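Local coordinates for protein aminopentol aminotransferase (PDB 6HBS) that uses pyridoxal 5'-phosphate to transfer the amino group of aminopentol, the hydrolysed form of fumonisin B1, to pyruvate, giving 2-keto-HFB1 and L-alanine, at residues Gly318-Ala323 against Asp387-Thr392; Glu312-Ser317 against Pro341-Gln346. All coordinates share one frame; numbering follows the deposited sequence.

Contact 1 of 2, residues Gly318-Ala323 against Asp387-Thr392; sequences GAALRA and DDVTET
Val389 leans toward helix 310-332 and packs its CG1 methyl on both the Ala320 methyl and the backbone of Leu321. Val389 CG1 lies 4.0 Å from Ala320 CB. The same Val389 CG1 is 3.9 Å from Leu321 N. This branch is the one opposite the valine's own N (chi1 178°), which directs it at the Ala320-Leu321 backbone. One turn on, the methyl CG2 of Thr392 meets Leu321 CD1 at 3.8 Å, the two side chains crossing at about a right angle. No hydrogen bond joins 318-323 to 387-392. Thr392 is held from its polar side: its OG1 bonds Asp388 O at 2.7 Å from above the carbonyl plane, while Thr392 N reaches the same oxygen from the opposite face, and Tyr58 OH is a further partner of OG1. With OG1 so placed, CG2 is left facing the leucine. A serine here would probably leave Leu321 CD1 without its methyl neighbour and the hydroxyl freer to turn away from Asp388 O. Farther out, Asp388 forms a salt bridge with Arg46, tying helix 386-405 to strand 46-49. The axes of the two short segments approach to 9.9 Å and cross at -19°, the near-parallel packing of two helices in the small domain of a class-III, fold-type I aminotransferase.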
loop_
_atom_site.group_PDB
_atom_site.type_symbol
_atom_site.label_atom_id
_atom_site.label_comp_id
_atom_site.label_asym_id
_atom_site.label_seq_id
_atom_site.Cartn_x
_atom_site.Cartn_y
_atom_site.Cartn_z
ATOM N N GLY A 318 17.233 -20.140 -15.287
ATOM C CA GLY A 318 16.574 -21.057 -14.337
ATOM C C GLY A 318 16.838 -22.513 -14.678
ATOM O O GLY A 318 17.180 -23.308 -13.794
ATOM N N ALA A 319 16.689 -22.850 -15.970
ATOM C CA ALA A 319 16.880 -24.240 -16.457
ATOM C C ALA A 319 18.343 -24.679 -16.235
ATOM O O ALA A 319 18.610 -25.825 -15.788
ATOM C CB ALA A 319 16.465 -24.313 -17.906
ATOM N N ALA A 320 19.296 -23.762 -16.503
ATOM C CA ALA A 320 20.737 -24.056 -16.351
ATOM C C ALA A 320 21.056 -24.326 -14.889
ATOM O O ALA A 320 21.844 -25.227 -14.571
ATOM C CB ALA A 320 21.616 -22.936 -16.889
ATOM N N LEU A 321 20.503 -23.504 -13.993
ATOM C CA LEU A 321 20.748 -23.685 -12.585
ATOM C C LEU A 321 20.186 -25.042 -12.153
ATOM O O LEU A 321 20.848 -25.753 -11.370
ATOM C CB LEU A 321 20.088 -22.559 -11.776
ATOM C CG LEU A 321 20.155 -22.723 -10.266
ATOM C CD1 LEU A 321 21.582 -22.663 -9.762
ATOM C CD2 LEU A 321 19.294 -21.672 -9.566
ATOM N N ARG A 322 18.966 -25.342 -12.590
ATOM C CA ARG A 322 18.252 -26.599 -12.228
ATOM C C ARG A 322 19.065 -27.833 -12.677
ATOM O O ARG A 322 19.297 -28.753 -11.883
ATOM C CB ARG A 322 16.860 -26.630 -12.857
ATOM C CG ARG A 322 16.105 -27.938 -12.618
ATOM C CD ARG A 322 14.608 -27.821 -12.827
ATOM N NE ARG A 322 14.052 -27.028 -11.732
ATOM C CZ ARG A 322 12.755 -26.805 -11.561
ATOM N NH1 ARG A 322 11.892 -27.242 -12.470
ATOM N NH2 ARG A 322 12.344 -26.157 -10.481
ATOM N N ALA A 323 19.490 -27.837 -13.943
ATOM C CA ALA A 323 20.347 -28.916 -14.515
ATOM C C ALA A 323 21.634 -29.069 -13.705
ATOM O O ALA A 323 22.028 -30.190 -13.344
ATOM C CB ALA A 323 20.668 -28.613 -15.955
ATOM N N ASP A 387 27.481 -16.262 -16.553
ATOM C CA ASP A 387 28.560 -16.223 -15.551
ATOM C C ASP A 387 27.991 -16.272 -14.132
ATOM O O ASP A 387 28.607 -16.884 -13.221
ATOM C CB ASP A 387 29.452 -14.981 -15.622
ATOM C CG ASP A 387 30.747 -15.169 -14.821
ATOM O OD1 ASP A 387 30.769 -14.881 -13.590
ATOM O OD2 ASP A 387 31.721 -15.669 -15.416
ATOM N N ASP A 388 26.863 -15.573 -13.900
ATOM C CA ASP A 388 26.252 -15.661 -12.574
ATOM C C ASP A 388 25.919 -17.119 -12.236
ATOM O O ASP A 388 26.148 -17.555 -11.142
ATOM C CB ASP A 388 24.977 -14.820 -12.482
ATOM C CG ASP A 388 25.244 -13.334 -12.559
ATOM O OD1 ASP A 388 26.365 -12.925 -12.226
ATOM O OD2 ASP A 388 24.342 -12.610 -13.004
ATOM N N VAL A 389 25.295 -17.836 -13.174
ATOM C CA VAL A 389 24.900 -19.240 -12.948
ATOM C C VAL A 389 26.161 -20.111 -12.758
ATOM O O VAL A 389 26.214 -20.943 -11.855
ATOM C CB VAL A 389 23.974 -19.756 -14.064
ATOM C CG1 VAL A 389 23.611 -21.223 -13.840
ATOM C CG2 VAL A 389 22.700 -18.919 -14.168
ATOM N N THR A 390 27.224 -19.851 -13.530
ATOM C CA THR A 390 28.448 -20.619 -13.359
ATOM C C THR A 390 28.997 -20.414 -11.958
ATOM O O THR A 390 29.335 -21.399 -11.282
ATOM C CB THR A 390 29.508 -20.264 -14.409
ATOM O OG1 THR A 390 28.943 -20.544 -15.679
ATOM C CG2 THR A 390 30.769 -21.077 -14.270
ATOM N N GLU A 391 29.078 -19.152 -11.516
ATOM C CA GLU A 391 29.623 -18.833 -10.200
ATOM C C GLU A 391 28.685 -19.345 -9.097
ATOM O O GLU A 391 29.140 -19.743 -8.011
ATOM C CB GLU A 391 29.877 -17.324 -10.061
ATOM C CG GLU A 391 31.194 -16.881 -10.682
ATOM C CD GLU A 391 32.409 -17.695 -10.242
ATOM O OE1 GLU A 391 32.716 -17.712 -9.033
ATOM O OE2 GLU A 391 33.002 -18.371 -11.105
ATOM N N THR A 392 27.373 -19.338 -9.362
ATOM C CA THR A 392 26.434 -19.871 -8.379
ATOM C C THR A 392 26.782 -21.342 -8.090
ATOM O O THR A 392 26.827 -21.793 -6.950
ATOM C CB THR A 392 25.004 -19.681 -8.886
ATOM O OG1 THR A 392 24.761 -18.269 -8.941
ATOM C CG2 THR A 392 24.003 -20.387 -8.016
#

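Contact 2 of 2, residues Glu312-Ser317 against Pro341-Gln346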
loop_
_atom_site.group_PDB
_atom_site.type_symbol
_atom_site.label_atom_id
_atom_site.label_comp_id
_atom_site.label_asym_id
_atom_site.label_seq_id
_atom_site.Cartn_x
_atom_site.Cartn_y
_atom_site.Cartn_z
ATOM N N GLU A 312 12.385 -15.467 -21.910
ATOM C CA GLU A 312 13.175 -16.603 -22.412
ATOM C C GLU A 312 14.544 -16.588 -21.734
ATOM O O GLU A 312 15.035 -17.635 -21.277
ATOM C CB GLU A 312 13.263 -16.527 -23.933
ATOM C CG GLU A 312 11.922 -16.689 -24.602
ATOM C CD GLU A 312 11.027 -15.460 -24.567
ATOM O OE1 GLU A 312 11.510 -14.350 -24.327
ATOM O OE2 GLU A 312 9.844 -15.648 -24.719
ATOM N N THR A 313 15.106 -15.380 -21.550
ATOM C CA THR A 313 16.390 -15.249 -20.890
ATOM C C THR A 313 16.322 -15.812 -19.458
ATOM O O THR A 313 17.178 -16.628 -19.034
ATOM C CB THR A 313 16.867 -13.792 -20.928
ATOM O OG1 THR A 313 16.965 -13.431 -22.307
ATOM C CG2 THR A 313 18.182 -13.577 -20.229
ATOM N N LEU A 314 15.346 -15.355 -18.660
ATOM C CA LEU A 314 15.352 -15.737 -17.210
ATOM C C LEU A 314 14.948 -17.221 -17.052
ATOM O O LEU A 314 15.417 -17.871 -16.164
ATOM C CB LEU A 314 14.494 -14.791 -16.359
ATOM C CG LEU A 314 12.995 -14.713 -16.612
ATOM C CD1 LEU A 314 12.250 -15.767 -15.802
ATOM C CD2 LEU A 314 12.502 -13.305 -16.250
ATOM N N ILE A 315 14.167 -17.747 -17.982
ATOM C CA ILE A 315 13.832 -19.189 -18.002
ATOM C C ILE A 315 15.102 -20.019 -18.311
ATOM O O ILE A 315 15.428 -20.994 -17.606
ATOM C CB ILE A 315 12.677 -19.466 -18.979
ATOM C CG1 ILE A 315 11.355 -18.928 -18.430
ATOM C CG2 ILE A 315 12.556 -20.961 -19.288
ATOM C CD1 ILE A 315 10.205 -19.098 -19.369
ATOM N N ALA A 316 15.849 -19.621 -19.345
ATOM C CA ALA A 316 17.124 -20.307 -19.694
ATOM C C ALA A 316 18.068 -20.310 -18.488
ATOM O O ALA A 316 18.627 -21.327 -18.141
ATOM C CB ALA A 316 17.734 -19.653 -20.905
ATOM N N SER A 317 18.196 -19.190 -17.767
ATOM C CA SER A 317 19.058 -19.161 -16.574
ATOM C C SER A 317 18.559 -20.143 -15.517
ATOM O O SER A 317 19.382 -20.843 -14.873
ATOM C CB SER A 317 19.196 -17.763 -15.984
ATOM O OG SER A 317 19.763 -16.912 -16.955
ATOM N N PRO A 341 8.226 -24.142 -11.664
ATOM C CA PRO A 341 8.985 -23.696 -12.827
ATOM C C PRO A 341 10.432 -23.389 -12.415
ATOM O O PRO A 341 10.665 -22.848 -11.339
ATOM C CB PRO A 341 8.263 -22.410 -13.269
ATOM C CG PRO A 341 6.954 -22.432 -12.529
ATOM C CD PRO A 341 7.204 -23.178 -11.238
ATOM N N ALA A 342 11.391 -23.688 -13.295
ATOM C CA ALA A 342 12.805 -23.456 -13.002
ATOM C C ALA A 342 13.080 -21.964 -12.758
ATOM O O ALA A 342 14.017 -21.641 -12.031
ATOM C CB ALA A 342 13.683 -23.966 -14.122
ATOM N N GLN A 343 12.276 -21.073 -13.357
ATOM C CA GLN A 343 12.441 -19.593 -13.174
ATOM C C GLN A 343 11.858 -19.093 -11.826
ATOM O O GLN A 343 12.045 -17.903 -11.477
ATOM C CB GLN A 343 11.820 -18.841 -14.361
ATOM C CG GLN A 343 10.298 -18.915 -14.498
ATOM C CD GLN A 343 9.774 -20.029 -15.373
ATOM O OE1 GLN A 343 10.362 -21.103 -15.410
ATOM N NE2 GLN A 343 8.664 -19.791 -16.070
ATOM N N MET A 344 11.076 -19.922 -11.117
ATOM C CA MET A 344 10.578 -19.598 -9.771
ATOM C C MET A 344 10.685 -20.846 -8.913
ATOM O O MET A 344 9.667 -21.392 -8.497
ATOM C CB MET A 344 9.111 -19.155 -9.779
ATOM C CG MET A 344 8.896 -17.856 -10.469
ATOM S SD MET A 344 7.166 -17.270 -10.441
ATOM C CE MET A 344 6.664 -17.442 -8.734
ATOM N N PRO A 345 11.914 -21.331 -8.643
ATOM C CA PRO A 345 12.092 -22.672 -8.101
ATOM C C PRO A 345 12.004 -22.765 -6.586
ATOM O O PRO A 345 12.384 -21.843 -5.858
ATOM C CB PRO A 345 13.512 -23.046 -8.604
ATOM C CG PRO A 345 14.251 -21.735 -8.615
ATOM C CD PRO A 345 13.199 -20.688 -8.972
ATOM N N GLN A 346 11.455 -23.889 -6.134
ATOM C CA GLN A 346 11.532 -24.312 -4.745
ATOM C C GLN A 346 12.565 -25.447 -4.724
ATOM O O GLN A 346 12.448 -26.417 -5.484
ATOM C CB GLN A 346 10.156 -24.773 -4.270
ATOM C CG GLN A 346 10.064 -25.128 -2.799
ATOM C CD GLN A 346 9.785 -23.910 -1.954
ATOM O OE1 GLN A 346 10.656 -23.051 -1.807
ATOM N NE2 GLN A 346 8.571 -23.837 -1.401
#
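Gln343 occupies the third position of a type I beta turn, Pro341 to Met344, and its side chain lies on one face of helix 310-332; the turn belongs to the connection between strands 336-339 and 346-349. The turn is closed by Met344 N bonding to Pro341 O at 3.0 Å. Starting at the backbone, Gln343 CB points at the helix and meets Leu314 CD1 at 3.4 Å, a close approach for two carbons. CG sits between the backbone N and the carbonyl carbon (chi1 67°), still beside that same leucine methyl, at 3.9 Å from Leu314 CD1. A bend at chi2 (-92°) then turns the amide so that it runs alongside Ile315 in the same direction. One side of the amide packs on the aliphatic Ile315 branch: Gln343 CD is 3.6 Å from Ile315 CG1. Gln343 OE1 lies 3.9 Å from that same Ile315 CG1. The amide nitrogen is satisfied by a residue outside both segments, since NE2 donates to Arg237 O, which helps fix the rotation of the amide. The backbone of Gln343 also bonds to Leu380, so both its side chain and its backbone have hydrogen-bond partners outside the segments. At the tip, Gln343 NE2 lies 3.7 Å from Ile315 CD1.

In the fold
Helix 310-332 serves both contacts: 312-317 receives the turn of contact 2, and the directly following 318-323 receives helix 386-405 in contact 1. Their centres are about 10 Å apart, and the segments alternate along the chain. They also touch directly, Ala342 CB packing 3.5 Å from Gly318 C, where the glycine has no side chain to intervene. Arg322 extends this junction, its CZ lying 3.6 Å from Ala342 CA while NH2 bonds Gly340 O. The contact centres lie about 21 Å (contact 1) and 14 Å (contact 2) from the chain's centre, on the same side of it. Both are away from the pyridoxal-phosphate pocket that includes Lys258, consistent with structural packing rather than a direct part in the site.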